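Local coordinates for protein beta sliding clamp (Borrelia burgdorferi, PDB 6DJ8) that probably encircles DNA as a ring-shaped head-to-tail homodimer and tethers DNA polymerases and other proteins to it, conferring processivity, at residues S309-G317 with G326-N334. Sequence-based numbering, arbitrary orientation. Where two conformers were deposited one is given.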
ATOM      1  N   SER A 309     -37.125  -7.912   8.426  1.00 50.71           N
ATOM      2  CA  SER A 309     -38.289  -8.175   9.261  1.00 54.82           C
ATOM      3  C   SER A 309     -38.519  -6.946  10.127  1.00 53.95           C
ATOM      4  O   SER A 309     -37.707  -6.018  10.147  1.00 44.98           O
ATOM      5  CB  SER A 309     -38.101  -9.432  10.123  1.00 54.64           C
ATOM      6  OG  SER A 309     -37.048  -9.245  11.056  1.00 61.42           O
ATOM      7  N   GLU A 310     -39.645  -6.929  10.839  1.00 53.23           N
ATOM      8  CA  GLU A 310     -39.973  -5.765  11.654  1.00 51.33           C
ATOM      9  C   GLU A 310     -38.948  -5.551  12.766  1.00 43.58           C
ATOM     10  O   GLU A 310     -38.608  -4.410  13.096  1.00 48.38           O
ATOM     11  CB  GLU A 310     -41.381  -5.901  12.223  1.00 55.96           C
ATOM     12  CG  GLU A 310     -41.801  -4.796  13.189  1.00 55.13           C
ATOM     13  CD  GLU A 310     -43.320  -4.799  13.422  1.00 70.96           C
ATOM     14  OE1 GLU A 310     -44.017  -5.587  12.739  1.00 60.75           O
ATOM     15  OE2 GLU A 310     -43.814  -4.009  14.264  1.00 64.53           O
ATOM     16  N   LEU A 311     -38.446  -6.627  13.362  1.00 48.26           N
ATOM     17  CA  LEU A 311     -37.546  -6.449  14.492  1.00 57.27           C
ATOM     18  C   LEU A 311     -36.080  -6.337  14.102  1.00 53.43           C
ATOM     19  O   LEU A 311     -35.291  -5.811  14.895  1.00 48.78           O
ATOM     20  CB  LEU A 311     -37.705  -7.593  15.500  1.00 59.74           C
ATOM     21  CG  LEU A 311     -39.059  -7.647  16.206  1.00 68.58           C
ATOM     22  CD1 LEU A 311     -39.011  -8.666  17.325  1.00 67.08           C
ATOM     23  CD2 LEU A 311     -39.481  -6.271  16.722  1.00 59.31           C
ATOM     24  N   GLN A 312     -35.685  -6.820  12.927  1.00 51.94           N
ATOM     25  CA  GLN A 312     -34.263  -6.816  12.625  1.00 54.72           C
ATOM     26  C   GLN A 312     -34.045  -6.901  11.126  1.00 48.50           C
ATOM     27  O   GLN A 312     -34.905  -7.372  10.374  1.00 43.00           O
ATOM     28  CB  GLN A 312     -33.550  -7.998  13.277  1.00 51.20           C
ATOM     29  CG  GLN A 312     -33.859  -9.282  12.539  1.00 52.58           C
ATOM     30  CD  GLN A 312     -34.426 -10.347  13.416  1.00 67.03           C
ATOM     31  OE1 GLN A 312     -34.619 -10.142  14.611  1.00 66.65           O
ATOM     32  NE2 GLN A 312     -34.734 -11.491  12.821  1.00 76.05           N
ATOM     33  N   LEU A 313     -32.845  -6.502  10.723  1.00 45.62           N
ATOM     34  CA  LEU A 313     -32.304  -6.775   9.405  1.00 44.25           C
ATOM     35  C   LEU A 313     -31.225  -7.833   9.579  1.00 43.96           C
ATOM     36  O   LEU A 313     -30.316  -7.662  10.398  1.00 44.30           O
ATOM     37  CB  LEU A 313     -31.694  -5.517   8.785  1.00 45.91           C
ATOM     38  CG  LEU A 313     -30.840  -5.703   7.534  1.00 45.54           C
ATOM     39  CD1 LEU A 313     -31.658  -6.274   6.388  1.00 42.92           C
ATOM     40  CD2 LEU A 313     -30.139  -4.388   7.118  1.00 42.34           C
ATOM     41  N   LYS A 314     -31.311  -8.911   8.808  1.00 43.10           N
ATOM     42  CA  LYS A 314     -30.348 -10.002   8.879  1.00 43.64           C
ATOM     43  C   LYS A 314     -29.419  -9.936   7.674  1.00 43.11           C
ATOM     44  O   LYS A 314     -29.877  -9.794   6.540  1.00 44.67           O
ATOM     45  CB  LYS A 314     -31.062 -11.358   8.922  1.00 41.61           C
ATOM     46  CG  LYS A 314     -30.105 -12.551   8.927  1.00 44.61           C
ATOM     47  CD  LYS A 314     -30.847 -13.884   8.834  1.00 49.67           C
ATOM     48  CE  LYS A 314     -29.872 -15.023   9.155  1.00 55.32           C
ATOM     49  NZ  LYS A 314     -30.280 -16.355   8.623  1.00 60.28           N
ATOM     50  N   LEU A 315     -28.116  -9.994   7.925  1.00 39.84           N
ATOM     51  CA  LEU A 315     -27.109 -10.041   6.868  0.59 44.95           C
ATOM     52  C   LEU A 315     -26.440 -11.406   6.929  1.00 38.41           C
ATOM     53  O   LEU A 315     -25.897 -11.786   7.971  1.00 38.38           O
ATOM     54  CB  LEU A 315     -26.059  -8.938   7.018  0.59 42.22           C
ATOM     55  CG  LEU A 315     -26.417  -7.558   7.570  0.59 44.28           C
ATOM     56  CD1 LEU A 315     -25.129  -6.788   7.838  0.59 44.91           C
ATOM     57  CD2 LEU A 315     -27.307  -6.782   6.625  0.59 42.40           C
ATOM     58  N   LEU A 316     -26.473 -12.132   5.814  1.00 38.19           N
ATOM     59  CA  LEU A 316     -25.997 -13.507   5.772  1.00 42.31           C
ATOM     60  C   LEU A 316     -24.973 -13.659   4.660  1.00 41.39           C
ATOM     61  O   LEU A 316     -25.283 -13.430   3.485  1.00 41.01           O
ATOM     62  CB  LEU A 316     -27.160 -14.477   5.570  1.00 41.16           C
ATOM     63  CG  LEU A 316     -26.818 -15.926   5.233  1.00 43.38           C
ATOM     64  CD1 LEU A 316     -26.078 -16.557   6.401  1.00 43.02           C
ATOM     65  CD2 LEU A 316     -28.129 -16.695   4.972  1.00 46.05           C
ATOM     66  N   GLY A 317     -23.762 -14.054   5.041  1.00 43.13           N
ATOM     67  CA  GLY A 317     -22.740 -14.427   4.095  1.00 41.34           C
ATOM     68  C   GLY A 317     -22.552 -15.923   4.187  1.00 44.18           C
ATOM     69  O   GLY A 317     -22.221 -16.450   5.257  1.00 40.04           O
ATOM     70  N   GLY A 326     -21.521 -16.662   7.937  1.00 35.09           N
ATOM     71  CA  GLY A 326     -21.577 -15.622   8.950  1.00 35.95           C
ATOM     72  C   GLY A 326     -22.912 -14.880   8.937  1.00 45.44           C
ATOM     73  O   GLY A 326     -23.389 -14.472   7.871  1.00 39.57           O
ATOM     74  N   GLU A 327     -23.531 -14.712  10.103  1.00 37.96           N
ATOM     75  CA  GLU A 327     -24.841 -14.075  10.221  1.00 43.01           C
ATOM     76  C   GLU A 327     -24.760 -12.909  11.189  1.00 38.90           C
ATOM     77  O   GLU A 327     -24.333 -13.084  12.336  1.00 42.71           O
ATOM     78  CB  GLU A 327     -25.910 -15.055  10.725  1.00 50.15           C
ATOM     79  CG  GLU A 327     -26.107 -16.315   9.908  1.00 60.88           C
ATOM     80  CD  GLU A 327     -27.058 -17.299  10.586  1.00 65.41           C
ATOM     81  OE1 GLU A 327     -28.162 -17.538  10.049  1.00 61.08           O
ATOM     82  OE2 GLU A 327     -26.721 -17.791  11.686  1.00 70.90           O
ATOM     83  N   PHE A 328     -25.183 -11.729  10.740  1.00 37.43           N
ATOM     84  CA  PHE A 328     -25.205 -10.547  11.591  1.00 33.77           C
ATOM     85  C   PHE A 328     -26.571  -9.885  11.541  1.00 42.13           C
ATOM     86  O   PHE A 328     -27.208  -9.815  10.485  1.00 42.94           O
ATOM     87  CB  PHE A 328     -24.166  -9.521  11.178  1.00 36.24           C
ATOM     88  CG  PHE A 328     -22.735 -10.044  11.230  1.00 37.71           C
ATOM     89  CD1 PHE A 328     -22.226 -10.787  10.179  1.00 40.88           C
ATOM     90  CD2 PHE A 328     -21.929  -9.787  12.323  1.00 36.64           C
ATOM     91  CE1 PHE A 328     -20.898 -11.283  10.209  1.00 37.89           C
ATOM     92  CE2 PHE A 328     -20.614 -10.278  12.371  1.00 41.47           C
ATOM     93  CZ  PHE A 328     -20.106 -11.019  11.303  1.00 36.12           C
ATOM     94  N   PHE A 329     -26.964  -9.327  12.683  1.00 42.88           N
ATOM     95  CA  PHE A 329     -28.266  -8.713  12.872  1.00 45.71           C
ATOM     96  C   PHE A 329     -28.105  -7.260  13.291  1.00 44.08           C
ATOM     97  O   PHE A 329     -27.190  -6.913  14.047  1.00 43.86           O
ATOM     98  CB  PHE A 329     -29.061  -9.486  13.925  1.00 41.54           C
ATOM     99  CG  PHE A 329     -29.377 -10.889  13.519  1.00 46.04           C
ATOM    100  CD1 PHE A 329     -28.468 -11.918  13.753  1.00 47.01           C
ATOM    101  CD2 PHE A 329     -30.596 -11.189  12.907  1.00 50.57           C
ATOM    102  CE1 PHE A 329     -28.762 -13.219  13.380  1.00 46.44           C
ATOM    103  CE2 PHE A 329     -30.900 -12.485  12.535  1.00 52.69           C
ATOM    104  CZ  PHE A 329     -29.976 -13.504  12.771  1.00 56.94           C
ATOM    105  N   ILE A 330     -29.004  -6.415  12.789  1.00 44.23           N
ATOM    106  CA  ILE A 330     -29.097  -5.014  13.172  1.00 40.99           C
ATOM    107  C   ILE A 330     -30.507  -4.772  13.683  1.00 44.29           C
ATOM    108  O   ILE A 330     -31.481  -5.114  13.000  1.00 41.66           O
ATOM    109  CB  ILE A 330     -28.773  -4.083  11.993  1.00 41.01           C
ATOM    110  CG1 ILE A 330     -27.340  -4.326  11.509  1.00 41.79           C
ATOM    111  CG2 ILE A 330     -29.004  -2.621  12.389  1.00 41.00           C
ATOM    112  CD1 ILE A 330     -26.929  -3.498  10.236  1.00 39.28           C
ATOM    113  N   LYS A 331     -30.614  -4.221  14.893  1.00 49.15           N
ATOM    114  CA  LYS A 331     -31.898  -4.096  15.574  1.00 54.66           C
ATOM    115  C   LYS A 331     -32.056  -2.689  16.139  1.00 54.34           C
ATOM    116  O   LYS A 331     -31.170  -1.841  16.001  1.00 47.37           O
ATOM    117  CB  LYS A 331     -32.034  -5.137  16.688  1.00 51.93           C
ATOM    118  CG  LYS A 331     -31.821  -6.579  16.238  1.00 52.81           C
ATOM    119  CD  LYS A 331     -31.839  -7.548  17.441  1.00 56.11           C
ATOM    120  CE  LYS A 331     -31.723  -8.998  16.975  1.00 57.12           C
ATOM    121  NZ  LYS A 331     -31.642  -9.964  18.125  1.00 70.65           N
ATOM    122  N   ASP A 332     -33.197  -2.458  16.788  1.00 59.89           N
ATOM    123  CA  ASP A 332     -33.460  -1.183  17.441  1.00 59.35           C
ATOM    124  C   ASP A 332     -32.306  -0.831  18.381  1.00 58.04           C
ATOM    125  O   ASP A 332     -31.768  -1.715  19.055  1.00 62.43           O
ATOM    126  CB  ASP A 332     -34.783  -1.262  18.208  1.00 67.01           C
ATOM    127  CG  ASP A 332     -35.108   0.015  18.956  1.00 64.53           C
ATOM    128  OD1 ASP A 332     -34.621   0.189  20.092  1.00 63.96           O
ATOM    129  OD2 ASP A 332     -35.849   0.850  18.397  1.00 65.20           O
ATOM    130  N   PRO A 333     -31.883   0.443  18.449  1.00 62.68           N
ATOM    131  CA  PRO A 333     -32.401   1.692  17.867  1.00 62.38           C
ATOM    132  C   PRO A 333     -31.738   1.987  16.529  1.00 63.98           C
ATOM    133  O   PRO A 333     -31.741   3.109  16.065  1.00 63.42           O
ATOM    134  CB  PRO A 333     -32.063   2.748  18.926  1.00 64.50           C
ATOM    135  CG  PRO A 333     -30.700   2.315  19.429  1.00 64.29           C
ATOM    136  CD  PRO A 333     -30.729   0.796  19.307  1.00 59.79           C
ATOM    137  N   ASN A 334     -31.144   0.965  15.919  1.00 57.66           N
ATOM    138  CA  ASN A 334     -30.412   1.116  14.665  1.00 54.03           C
ATOM    139  C   ASN A 334     -31.199   0.707  13.427  1.00 51.49           C
ATOM    140  O   ASN A 334     -30.659   0.801  12.315  1.00 50.36           O
ATOM    141  CB  ASN A 334     -29.115   0.306  14.718  1.00 54.16           C
ATOM    142  CG  ASN A 334     -28.272   0.651  15.916  1.00 54.54           C
ATOM    143  OD1 ASN A 334     -28.009   1.826  16.170  1.00 61.61           O
ATOM    144  ND2 ASN A 334     -27.849  -0.368  16.672  1.00 56.24           N
TER
HETATM  145  O   HOH W   1     -35.646  -3.773  16.370  1.00 58.74           O
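A β-hairpin at the dimer edge of the C-terminal domain pairs strand 312-317 with the antiparallel strand 326-331. Three hydrogen-bonded pairs, Leu313 with Ile330, Leu315 with Phe328 and Gly317 with Gly326, each close with two backbone bonds; the shortest runs from Leu315 N to Phe328 O at 2.7 Å. At the open end, past the Leu313-Ile330 pair, one water bridges Leu311 O and Asp332 N where the strands part.

On one face the Phe329 ring leans toward the neighbouring strand and lies beside Gln312 and Lys314. Gln312 CG meets the ring edge at Phe329 CD2 (3.8 Å); the glutamine chain bends at chi2 (-125°), and its amide plane stands 82° from the ring plane. Next along the same strand, Lys314 runs alongside Phe329, its CG 3.7 Å from Phe329 CE2. With CG anti to the backbone N (chi1 177°) and the rest extended, this lysine passes the ring to form a salt bridge of 2.8 Å from Lys314 NZ to Glu327 OE1. The ammonium meets that oxygen on its anti side, somewhat above the carboxylate plane. Leu316 CD1 packs on the stem of the same glutamate, 3.5 Å from Glu327 CG.

Leu313, Leu315, Phe328 and Ile330 occupy the opposite face, where Leu315 and Phe328 reach helix 284-294. Strand 326-331 also faces the second subunit: Gly326 and Glu327 pair with a strand there, Phe329 N bonds Asp125 of that subunit, and Lys331 NZ bonds its Tyr123 O. This continuation of an antiparallel sheet from one subunit into the next is characteristic of the head-to-tail ring of bacterial β processivity factors.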